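Local coordinates for mandelate racemase/muconate lactonizing enzyme-like protein (Roseovarius sp. TM1035, PDB 3RCY) that is probably a magnesium-dependent enolase-superfamily enzyme of the mandelate racemase/muconate lactonizing type, its natural substrate not established, at residues L346-I351 / G367-E372; R22-V27 / L312-V317; N322-A327 / T359-P364. One frame throughout, in Å; residues are numbered along the deposited sequence.

Interaction 1 of 3, residues L346-I351 / G367-E372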
# COMPACT_ATOMS: atom_id res chain seq x y z
N LEU A 346 -36.18 36.25 -11.30
CA LEU A 346 -35.34 36.04 -12.48
C LEU A 346 -35.79 34.85 -13.34
O LEU A 346 -35.65 34.87 -14.56
CB LEU A 346 -33.87 35.89 -12.09
CG LEU A 346 -32.83 35.89 -13.21
CD1 LEU A 346 -32.97 37.12 -14.13
CD2 LEU A 346 -31.42 35.81 -12.62
N ILE A 347 -36.34 33.82 -12.70
CA ILE A 347 -36.93 32.72 -13.45
C ILE A 347 -38.46 32.66 -13.34
O ILE A 347 -39.08 31.63 -13.62
CB ILE A 347 -36.29 31.34 -13.13
CG1 ILE A 347 -36.46 30.98 -11.64
CG2 ILE A 347 -34.82 31.32 -13.60
CD1 ILE A 347 -36.18 29.49 -11.32
N LYS A 348 -39.06 33.79 -12.95
CA LYS A 348 -40.51 33.96 -12.85
C LYS A 348 -41.20 32.84 -12.05
O LYS A 348 -42.26 32.34 -12.43
CB LYS A 348 -41.15 34.13 -14.24
CG LYS A 348 -40.54 35.25 -15.08
CD LYS A 348 -41.35 35.56 -16.33
CE LYS A 348 -40.68 36.67 -17.15
NZ LYS A 348 -41.39 36.96 -18.43
N GLY A 349 -40.60 32.46 -10.92
CA GLY A 349 -41.15 31.43 -10.04
C GLY A 349 -41.32 30.05 -10.64
O GLY A 349 -42.13 29.25 -10.15
N SER A 350 -40.54 29.76 -11.69
CA SER A 350 -40.68 28.54 -12.50
C SER A 350 -40.39 27.27 -11.72
O SER A 350 -41.03 26.24 -11.95
CB SER A 350 -39.74 28.60 -13.71
OG SER A 350 -40.22 29.52 -14.67
N ILE A 351 -39.41 27.33 -10.81
CA ILE A 351 -39.03 26.22 -9.95
C ILE A 351 -38.86 26.77 -8.54
O ILE A 351 -38.20 27.79 -8.36
CB ILE A 351 -37.70 25.55 -10.41
CG1 ILE A 351 -37.76 25.15 -11.89
CG2 ILE A 351 -37.37 24.33 -9.55
CD1 ILE A 351 -36.40 24.78 -12.48
N GLY A 367 -37.23 24.24 -18.09
CA GLY A 367 -38.54 24.55 -17.53
C GLY A 367 -38.58 25.90 -16.85
O GLY A 367 -39.32 26.09 -15.88
N ILE A 368 -37.78 26.83 -17.35
CA ILE A 368 -37.70 28.17 -16.78
C ILE A 368 -38.07 29.24 -17.81
O ILE A 368 -37.89 29.03 -19.02
CB ILE A 368 -36.29 28.47 -16.17
CG1 ILE A 368 -35.18 28.33 -17.23
CG2 ILE A 368 -36.03 27.55 -14.97
CD1 ILE A 368 -33.77 28.72 -16.72
N GLU A 369 -38.60 30.35 -17.33
CA GLU A 369 -38.76 31.54 -18.14
C GLU A 369 -37.88 32.62 -17.54
O GLU A 369 -38.20 33.18 -16.49
CB GLU A 369 -40.23 31.99 -18.20
CG GLU A 369 -40.54 32.89 -19.39
CD GLU A 369 -41.93 33.50 -19.35
OE1 GLU A 369 -42.87 32.84 -18.86
OE2 GLU A 369 -42.07 34.66 -19.82
N VAL A 370 -36.76 32.90 -18.20
CA VAL A 370 -35.81 33.87 -17.69
C VAL A 370 -36.32 35.28 -17.97
O VAL A 370 -36.67 35.62 -19.10
CB VAL A 370 -34.39 33.66 -18.26
CG1 VAL A 370 -33.45 34.76 -17.80
CG2 VAL A 370 -33.85 32.30 -17.82
N ASP A 371 -36.39 36.09 -16.92
CA ASP A 371 -36.75 37.48 -17.09
C ASP A 371 -35.53 38.28 -17.54
O ASP A 371 -34.80 38.85 -16.73
CB ASP A 371 -37.35 38.06 -15.81
CG ASP A 371 -38.08 39.37 -16.06
OD1 ASP A 371 -37.70 40.11 -17.00
OD2 ASP A 371 -39.03 39.67 -15.32
N GLU A 372 -35.33 38.30 -18.86
CA GLU A 372 -34.19 38.98 -19.46
C GLU A 372 -34.18 40.48 -19.15
O GLU A 372 -33.14 41.04 -18.83
CB GLU A 372 -34.15 38.76 -20.97
CG GLU A 372 -32.90 39.36 -21.62
CD GLU A 372 -32.75 38.98 -23.08
OE1 GLU A 372 -33.36 37.98 -23.52
OE2 GLU A 372 -32.00 39.69 -23.78
O HOH W 1 -41.48 25.04 -14.71

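Interaction 2 of 3, residues R22-V27 / L312-V317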
# COMPACT_ATOMS: atom_id res chain seq x y z
N ARG A 22 -21.75 38.63 -5.79
CA ARG A 22 -21.77 39.99 -6.36
C ARG A 22 -22.44 40.09 -7.73
O ARG A 22 -23.06 41.10 -8.05
CB ARG A 22 -20.36 40.59 -6.42
CG ARG A 22 -19.82 41.06 -5.07
CD ARG A 22 -18.52 41.85 -5.26
NE ARG A 22 -18.00 42.37 -3.99
CZ ARG A 22 -17.27 41.67 -3.13
NH1 ARG A 22 -16.95 40.40 -3.37
NH2 ARG A 22 -16.86 42.25 -2.01
N TYR A 23 -22.29 39.05 -8.55
CA TYR A 23 -22.88 39.03 -9.89
C TYR A 23 -23.02 37.60 -10.39
O TYR A 23 -22.29 36.70 -9.94
CB TYR A 23 -22.04 39.86 -10.90
CG TYR A 23 -20.59 39.41 -10.94
CD1 TYR A 23 -20.22 38.29 -11.69
CD2 TYR A 23 -19.60 40.08 -10.21
CE1 TYR A 23 -18.92 37.84 -11.71
CE2 TYR A 23 -18.28 39.64 -10.24
CZ TYR A 23 -17.95 38.52 -10.99
OH TYR A 23 -16.64 38.06 -11.02
N TRP A 24 -23.95 37.41 -11.32
CA TRP A 24 -24.15 36.12 -11.99
C TRP A 24 -23.91 36.29 -13.48
O TRP A 24 -24.30 37.30 -14.06
CB TRP A 24 -25.56 35.59 -11.74
CG TRP A 24 -25.92 35.43 -10.29
CD1 TRP A 24 -25.07 35.14 -9.26
CD2 TRP A 24 -27.22 35.55 -9.71
NE1 TRP A 24 -25.76 35.07 -8.07
CE2 TRP A 24 -27.09 35.32 -8.32
CE3 TRP A 24 -28.49 35.83 -10.23
CZ2 TRP A 24 -28.17 35.36 -7.44
CZ3 TRP A 24 -29.58 35.86 -9.35
CH2 TRP A 24 -29.41 35.64 -7.98
N ILE A 25 -23.26 35.31 -14.09
CA ILE A 25 -22.94 35.37 -15.51
C ILE A 25 -23.89 34.46 -16.26
O ILE A 25 -23.74 33.24 -16.25
CB ILE A 25 -21.46 34.98 -15.80
CG1 ILE A 25 -20.50 35.90 -15.03
CG2 ILE A 25 -21.18 35.05 -17.31
CD1 ILE A 25 -19.06 35.38 -14.94
N LEU A 26 -24.87 35.07 -16.91
CA LEU A 26 -25.87 34.33 -17.68
C LEU A 26 -25.47 34.30 -19.15
O LEU A 26 -24.96 35.29 -19.68
CB LEU A 26 -27.25 34.97 -17.52
CG LEU A 26 -27.73 35.27 -16.09
CD1 LEU A 26 -29.09 35.94 -16.14
CD2 LEU A 26 -27.78 34.01 -15.22
N VAL A 27 -25.70 33.16 -19.80
CA VAL A 27 -25.51 33.05 -21.24
C VAL A 27 -26.81 32.63 -21.91
O VAL A 27 -27.54 31.78 -21.40
CB VAL A 27 -24.34 32.09 -21.63
CG1 VAL A 27 -23.01 32.64 -21.11
CG2 VAL A 27 -24.57 30.66 -21.10
N LEU A 312 -24.72 25.43 -4.91
CA LEU A 312 -25.31 26.68 -5.38
C LEU A 312 -24.89 27.87 -4.53
O LEU A 312 -25.34 28.02 -3.39
CB LEU A 312 -26.85 26.61 -5.46
CG LEU A 312 -27.45 27.89 -6.09
CD1 LEU A 312 -27.29 27.90 -7.62
CD2 LEU A 312 -28.90 28.11 -5.70
N TYR A 313 -24.01 28.70 -5.07
CA TYR A 313 -23.89 30.06 -4.57
C TYR A 313 -23.85 30.97 -5.78
O TYR A 313 -22.83 31.58 -6.09
CB TYR A 313 -22.69 30.28 -3.63
CG TYR A 313 -22.94 31.48 -2.75
CD1 TYR A 313 -23.93 31.43 -1.75
CD2 TYR A 313 -22.26 32.68 -2.94
CE1 TYR A 313 -24.20 32.54 -0.95
CE2 TYR A 313 -22.52 33.80 -2.14
CZ TYR A 313 -23.50 33.72 -1.15
OH TYR A 313 -23.78 34.81 -0.35
N ALA A 314 -24.99 31.03 -6.47
CA ALA A 314 -25.11 31.68 -7.76
C ALA A 314 -26.59 31.83 -8.07
O ALA A 314 -27.43 31.73 -7.17
CB ALA A 314 -24.40 30.84 -8.83
N GLY A 315 -26.92 32.07 -9.33
CA GLY A 315 -28.30 32.38 -9.71
C GLY A 315 -29.19 31.17 -9.94
O GLY A 315 -28.74 30.02 -9.83
N PRO A 316 -30.47 31.42 -10.26
CA PRO A 316 -31.49 30.39 -10.40
C PRO A 316 -31.37 29.57 -11.68
O PRO A 316 -32.03 28.53 -11.81
CB PRO A 316 -32.79 31.20 -10.41
CG PRO A 316 -32.39 32.53 -10.98
CD PRO A 316 -31.03 32.78 -10.42
N VAL A 317 -30.58 30.04 -12.64
CA VAL A 317 -30.35 29.30 -13.88
C VAL A 317 -29.43 28.12 -13.61
O VAL A 317 -29.75 26.99 -14.00
CB VAL A 317 -29.78 30.21 -15.02
CG1 VAL A 317 -29.39 29.37 -16.24
CG2 VAL A 317 -30.81 31.27 -15.44

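Interaction 3 of 3, residues N322-A327 / T359-P364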
# COMPACT_ATOMS: atom_id res chain seq x y z
N ASN A 322 -28.99 22.22 -11.74
CA ASN A 322 -28.85 21.34 -10.57
C ASN A 322 -30.07 20.44 -10.34
O ASN A 322 -29.94 19.27 -9.99
CB ASN A 322 -28.61 22.17 -9.30
CG ASN A 322 -27.28 22.91 -9.31
OD1 ASN A 322 -26.44 22.70 -10.18
ND2 ASN A 322 -27.08 23.77 -8.33
N VAL A 323 -31.26 21.01 -10.53
CA VAL A 323 -32.50 20.30 -10.27
C VAL A 323 -32.75 19.19 -11.28
O VAL A 323 -33.07 18.06 -10.90
CB VAL A 323 -33.71 21.28 -10.17
CG1 VAL A 323 -35.04 20.53 -10.16
CG2 VAL A 323 -33.57 22.14 -8.90
N HIS A 324 -32.57 19.49 -12.57
CA HIS A 324 -32.68 18.45 -13.61
C HIS A 324 -31.66 17.33 -13.46
O HIS A 324 -31.98 16.14 -13.63
CB HIS A 324 -32.60 19.09 -14.99
CG HIS A 324 -33.84 19.85 -15.34
ND1 HIS A 324 -34.94 19.25 -15.90
CD2 HIS A 324 -34.18 21.14 -15.13
CE1 HIS A 324 -35.90 20.15 -16.06
NE2 HIS A 324 -35.47 21.30 -15.59
N PHE A 325 -30.42 17.72 -13.15
CA PHE A 325 -29.34 16.78 -12.86
C PHE A 325 -29.75 15.88 -11.69
O PHE A 325 -29.75 14.65 -11.82
CB PHE A 325 -28.06 17.56 -12.54
CG PHE A 325 -26.94 16.71 -11.98
CD1 PHE A 325 -26.32 15.74 -12.76
CD2 PHE A 325 -26.49 16.91 -10.67
CE1 PHE A 325 -25.28 14.96 -12.24
CE2 PHE A 325 -25.45 16.14 -10.15
CZ PHE A 325 -24.84 15.16 -10.94
N ALA A 326 -30.14 16.50 -10.58
CA ALA A 326 -30.55 15.78 -9.36
C ALA A 326 -31.75 14.86 -9.58
O ALA A 326 -31.81 13.77 -9.01
CB ALA A 326 -30.86 16.77 -8.26
N ALA A 327 -32.72 15.31 -10.40
CA ALA A 327 -33.92 14.51 -10.68
C ALA A 327 -33.60 13.17 -11.34
O ALA A 327 -34.36 12.20 -11.20
CB ALA A 327 -34.87 15.30 -11.56
N THR A 359 -39.81 19.85 -6.60
CA THR A 359 -40.41 18.98 -7.60
C THR A 359 -39.80 19.29 -8.97
O THR A 359 -39.80 20.44 -9.40
CB THR A 359 -41.95 19.17 -7.63
OG1 THR A 359 -42.49 18.82 -6.35
CG2 THR A 359 -42.60 18.27 -8.69
N PRO A 360 -39.25 18.26 -9.64
CA PRO A 360 -38.72 18.45 -11.00
C PRO A 360 -39.79 19.03 -11.92
O PRO A 360 -40.93 18.54 -11.91
CB PRO A 360 -38.38 17.02 -11.45
CG PRO A 360 -38.11 16.30 -10.17
CD PRO A 360 -39.06 16.88 -9.17
N PRO A 361 -39.45 20.10 -12.67
CA PRO A 361 -40.44 20.68 -13.59
C PRO A 361 -40.75 19.76 -14.76
O PRO A 361 -39.89 18.96 -15.18
CB PRO A 361 -39.77 21.98 -14.06
CG PRO A 361 -38.33 21.82 -13.78
CD PRO A 361 -38.22 20.90 -12.60
N GLU A 362 -41.98 19.87 -15.27
CA GLU A 362 -42.46 19.01 -16.35
C GLU A 362 -42.41 19.69 -17.72
O GLU A 362 -42.52 19.01 -18.75
CB GLU A 362 -43.88 18.52 -16.06
CG GLU A 362 -43.99 17.54 -14.88
CD GLU A 362 -43.34 16.17 -15.15
OE1 GLU A 362 -43.30 15.72 -16.32
OE2 GLU A 362 -42.87 15.56 -14.17
N ALA A 363 -42.25 21.02 -17.74
CA ALA A 363 -42.16 21.79 -18.99
C ALA A 363 -40.87 21.47 -19.77
O ALA A 363 -39.94 20.90 -19.21
CB ALA A 363 -42.25 23.29 -18.69
N PRO A 364 -40.82 21.83 -21.08
CA PRO A 364 -39.64 21.47 -21.88
C PRO A 364 -38.37 22.19 -21.45
O PRO A 364 -38.46 23.26 -20.82
CB PRO A 364 -40.04 21.89 -23.30
CG PRO A 364 -41.53 22.01 -23.27
CD PRO A 364 -41.86 22.49 -21.89

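Interaction 1 of 3, residues L346-I351 / G367-E372
Leu346 and Asp371 bring their CA atoms to 5.0 Å, and Asp371 N gives Leu346 O a hydrogen bond of 2.8 Å. Towards the other end a water donates to both Ser350 O and Gly367 O. Between them a type I' turn from Ile347 to Ser350 overlaps the Schellman motif that ends helix 341-346, with Lys348, at positive phi, as its C-prime residue. This is in the C-terminal, enolase-like part of the chain, next to the N-terminal sheet, where Val370 touches Trp38; the loop leading to helix 372-376 runs past the helix end. Ser350 OG ties turn and loop together, donating to Ile347 O at 2.6 Å and accepting from Glu369 N at 3.2 Å. On the outer side the extended Lys348 chain sets NZ 2.8 Å from Glu369 OE2, a salt bridge that reaches the carboxylate from above its plane, while CE lies 3.8 Å from Asp371 CB. Asp371 itself is an N-cap, its OD1 accepting from Leu374 N. Inward, Ile351 CD1 touches Ile368 CG2 at 3.7 Å. Ile347, with chi1 at 61°, has CG2 beside its backbone N, and this branch meets Ile368 CB at 4.1 Å.

Interaction 2 of 3, residues R22-V27 / L312-V317
Trp24 lies flat on the backbone of Ala314 and Gly315 in a buried, apolar contact that joins the second strand of the N-terminal antiparallel sheet to the start of helix 316-327. Gly315 CA stands 3.3 Å from the centroid of the six-membered ring, 11° off its normal, a CH-pi contact. Over the same face, toward the rim, Ala314 C lies 3.3 Å from Trp24 NE1. The absence of a side chain at Gly315 lets the ring come down this close to the backbone. This is the seam between the two domains of the enolase superfamily, the N-terminal capping domain and the C-terminal barrel, and Gly315 is the N-cap of the barrel helix. In Trp24, CG anti to the carbonyl carbon and beside the backbone N (chi1 -57°) carries the indole across to the helix start. Its NE1 donates to Gly20 O, while Gly315 N donates to Glu40 OE2 of the neighbouring strand 36-41. Further along the ring, Pro316 CD approaches Trp24 CZ3 to 3.6 Å, the two side chains crossing at about a right angle. Two residues on along each segment, Leu26 CD2 meets Val317 CG2 at 4.1 Å, one methyl from each side chain.

Interaction 3 of 3, residues N322-A327 / T359-P364
Pro360 and Pro361 lie against one side of helix 316-327, meeting Val323, His324 and Ala327 over about one turn. The closest approach is at Pro361, whose CG comes to 3.4 Å from His324 NE2 and 3.7 Å from His324 CE1; the pyrrolidine thus meets the far end of the imidazole obliquely. CG of His324 lies beside its own backbone N and anti to the carbonyl carbon (chi1 -73°), which swings the ring out toward the proline. Both ring nitrogens have polar partners, NE2 donating to Leu366 O and ND1 accepting from Trp115 N, which probably holds the rotation of the imidazole that Pro361 meets. The Trp115 ring meets it with planes about 20° apart, and Trp115 NE1 donates to Pro361 O. Next to this, Val323 CG1, the methyl anti to the backbone N, touches Pro361 CD at 4.0 Å. One turn further on, Ala327 CB meets Pro360 CG at 3.7 Å, and Ile126 of strand 126-131 touches Val323, Ala327 and Pro360. Replacing Pro361 by a glycine would probably open a gap beside His324 NE2 and Val323 CG1 and leave the loop freer to bend away from the helix. The contact is much looser past Pro361: the CB atoms of Glu362 and Pro364 point away from 322-327, and Ala363 CB stays 7.6 Å from its nearest atom there, His324 CE1. These residues are exposed, and Glu362 OE2 makes a salt bridge to Lys121. Helix 316-327 against strand 126-131 is the helix-on-strand layering of a beta/alpha barrel, as in the enolase superfamily; the loop after strand 357-358 lies against that helix through Pro360 and Pro361.

Helix 316-327 runs through both interaction 2, at its N-terminal start, and interaction 3, at its far end, whose centres are about 18 Å apart. The centre of interaction 1, which touches both, is about 13 Å from that of each. Toward interaction 2, Leu346 CD2 packs 3.8 Å from Trp24 CZ3, and Val370 CG2 comes to 4.0 Å from Val317 CG2, consistent with the domain seam continuing into the loop pair. Toward interaction 3, Ile351 CD1 lies 3.8 Å from Pro361 CG. Along the chain, interactions 1 and 3 interleave. The Ala314 side chain is about 12 Å from the magnesium ion, bound by Glu235 and Glu261; other residues, including Arg86, Asp241 and Glu268, line the bound alpha-d-ribofuranose.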